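Local coordinates for entry-fusion complex associated protein OPG083 (Vaccinia virus, PDB 6CJ6) that takes part, as a component of the poxvirus entry-fusion complex, in delivering the virion core into the host cytoplasm by membrane fusion, at residues A[118-123]-A[146-151]. Residues are numbered along the deposited sequence; the frame is centred on the assembly and turned at random.
Sequences DIQKLD and EANCGL. Unlike the reference sequence in segment 146-151: Ala147 (reference Arg). With MOH (methanol), chain B.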
loop_
_atom_site.group_PDB
_atom_site.type_symbol
_atom_site.label_atom_id
_atom_site.label_comp_id
_atom_site.label_asym_id
_atom_site.label_seq_id
_atom_site.Cartn_x
_atom_site.Cartn_y
_atom_site.Cartn_z
ATOM N N ASP A 118 -3.839 -15.504 12.650
ATOM C CA ASP A 118 -3.408 -15.590 11.259
ATOM C C ASP A 118 -4.216 -14.724 10.299
ATOM O O ASP A 118 -3.869 -14.675 9.114
ATOM C CB ASP A 118 -3.491 -17.041 10.779
ATOM C CG ASP A 118 -2.550 -17.963 11.530
ATOM O OD1 ASP A 118 -2.901 -18.400 12.646
ATOM O OD2 ASP A 118 -1.457 -18.251 10.998
ATOM N N ILE A 119 -5.281 -14.069 10.751
ATOM C CA ILE A 119 -6.152 -13.287 9.878
ATOM C C ILE A 119 -5.985 -11.814 10.217
ATOM O O ILE A 119 -5.993 -11.435 11.395
ATOM C CB ILE A 119 -7.622 -13.741 9.976
ATOM C CG1 ILE A 119 -7.940 -14.784 8.900
ATOM C CG2 ILE A 119 -8.576 -12.569 9.816
ATOM C CD1 ILE A 119 -7.036 -15.991 8.911
ATOM N N GLN A 120 -5.828 -10.987 9.185
ATOM C CA GLN A 120 -5.631 -9.552 9.341
ATOM C C GLN A 120 -6.796 -8.806 8.707
ATOM O O GLN A 120 -7.228 -9.144 7.601
ATOM C CB GLN A 120 -4.309 -9.115 8.695
ATOM C CG GLN A 120 -4.070 -7.609 8.676
ATOM C CD GLN A 120 -2.596 -7.254 8.725
ATOM O OE1 GLN A 120 -1.749 -8.021 8.268
ATOM N NE2 GLN A 120 -2.281 -6.094 9.295
ATOM N N LYS A 121 -7.306 -7.802 9.417
ATOM C CA LYS A 121 -8.264 -6.858 8.860
ATOM C C LYS A 121 -7.495 -5.702 8.234
ATOM O O LYS A 121 -6.458 -5.282 8.753
ATOM C CB LYS A 121 -9.182 -6.327 9.965
ATOM C CG LYS A 121 -10.186 -5.274 9.514
ATOM C CD LYS A 121 -9.864 -3.896 10.083
ATOM C CE LYS A 121 -10.008 -3.874 11.595
ATOM N NZ LYS A 121 -9.716 -2.532 12.170
ATOM N N LEU A 122 -7.997 -5.199 7.108
ATOM C CA LEU A 122 -7.353 -4.102 6.398
ATOM C C LEU A 122 -8.372 -3.012 6.102
ATOM O O LEU A 122 -9.437 -3.289 5.540
ATOM C CB LEU A 122 -6.707 -4.593 5.099
ATOM C CG LEU A 122 -5.383 -3.900 4.766
ATOM C CD1 LEU A 122 -4.440 -4.001 5.952
ATOM C CD2 LEU A 122 -4.746 -4.506 3.531
ATOM N N ASP A 123 -8.039 -1.777 6.475
ATOM C CA ASP A 123 -8.912 -0.620 6.295
ATOM C C ASP A 123 -8.412 0.165 5.086
ATOM O O ASP A 123 -7.295 0.690 5.099
ATOM C CB ASP A 123 -8.890 0.242 7.557
ATOM C CG ASP A 123 -9.839 1.429 7.488
ATOM O OD1 ASP A 123 -10.524 1.607 6.459
ATOM O OD2 ASP A 123 -9.901 2.191 8.476
ATOM N N GLU A 146 2.977 -6.362 9.953
ATOM C CA GLU A 146 3.576 -5.031 9.956
ATOM C C GLU A 146 3.679 -4.464 8.545
ATOM O O GLU A 146 3.459 -3.265 8.336
ATOM C CB GLU A 146 4.930 -5.031 10.679
ATOM C CG GLU A 146 5.766 -6.291 10.507
ATOM C CD GLU A 146 5.342 -7.423 11.436
ATOM O OE1 GLU A 146 5.456 -7.266 12.669
ATOM O OE2 GLU A 146 4.885 -8.467 10.929
ATOM N N ALA A 147 3.994 -5.310 7.560
ATOM C CA ALA A 147 4.045 -4.833 6.179
ATOM C C ALA A 147 2.654 -4.503 5.653
ATOM O O ALA A 147 2.476 -3.503 4.949
ATOM C CB ALA A 147 4.739 -5.859 5.283
ATOM N N ASN A 148 1.657 -5.333 5.976
ATOM C CA ASN A 148 0.283 -5.010 5.600
ATOM C C ASN A 148 -0.161 -3.693 6.229
ATOM O O ASN A 148 -0.922 -2.930 5.621
ATOM C CB ASN A 148 -0.665 -6.135 6.017
ATOM C CG ASN A 148 -0.527 -7.374 5.153
ATOM O OD1 ASN A 148 0.039 -7.331 4.062
ATOM N ND2 ASN A 148 -1.070 -8.486 5.634
ATOM N N CYS A 149 0.297 -3.418 7.453
ATOM C CA CYS A 149 0.030 -2.123 8.070
ATOM C C CYS A 149 0.636 -0.990 7.255
ATOM O O CYS A 149 0.037 0.086 7.128
ATOM C CB CYS A 149 0.589 -2.097 9.491
ATOM S SG CYS A 149 0.825 -0.437 10.170
ATOM N N GLY A 150 1.829 -1.209 6.703
ATOM C CA GLY A 150 2.449 -0.180 5.887
ATOM C C GLY A 150 1.667 0.099 4.620
ATOM O O GLY A 150 1.459 1.257 4.249
ATOM N N LEU A 151 1.215 -0.956 3.943
ATOM C CA LEU A 151 0.401 -0.768 2.748
ATOM C C LEU A 151 -0.904 -0.054 3.082
ATOM O O LEU A 151 -1.358 0.815 2.329
ATOM C CB LEU A 151 0.133 -2.121 2.090
ATOM C CG LEU A 151 -0.509 -2.106 0.705
ATOM C CD1 LEU A 151 0.350 -1.327 -0.274
ATOM C CD2 LEU A 151 -0.734 -3.526 0.209
HETATM C C MOH B . 3.062 -5.213 1.681
HETATM O O MOH B . 1.815 -5.512 2.274
#
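Asn148 ND2 gives hydrogen bonds to two carbonyl oxygens, Gln120 OE1 across the contact and Asn141 OD1 at the end of strand 133-141. The bond from Asn148 ND2 to Gln120 OE1 is 2.8 Å long, with an angle of 156° at the hydrogen. OE1 lies nearly in the amide plane of Asn148. The donor, in contrast, stands well above the carbonyl plane of Gln120, and the two amide planes are 56° apart. Gln120 reaches the helix because CG is anti to the backbone N (chi1 174°) and the chain runs on extended. Its amide end also packs on the Asn148 methylene, with Gln120 CD 3.5 Å from Asn148 CB. Gln120 NE2 bonds to Ala145 O, which fixes the rotation of the amide.

Strand 119-127 is the middle strand of a small parallel sheet. Helix 145-158 packs against it with the two segments running almost parallel, their short axes 9.0 Å apart. Gln120 and Leu122, alternate residues of the strand, both turn toward the helix. Leu122 sits further along, its CD1 3.7 Å from Asn148 O. A methanol O lies 3.1 Å from Asn148 OD1 and also near Ala147 O; both bonds are weak, and its one proton is not assigned to either. On the far side of the helix from Leu151, Cys149 forms a disulfide with Cys107 of helix 102-113. Gln120 touches Tyr110 of that helix, and both line the pocket of a bound 2-(2-methoxyethoxy)ethanol, probably from the crystallisation liquor.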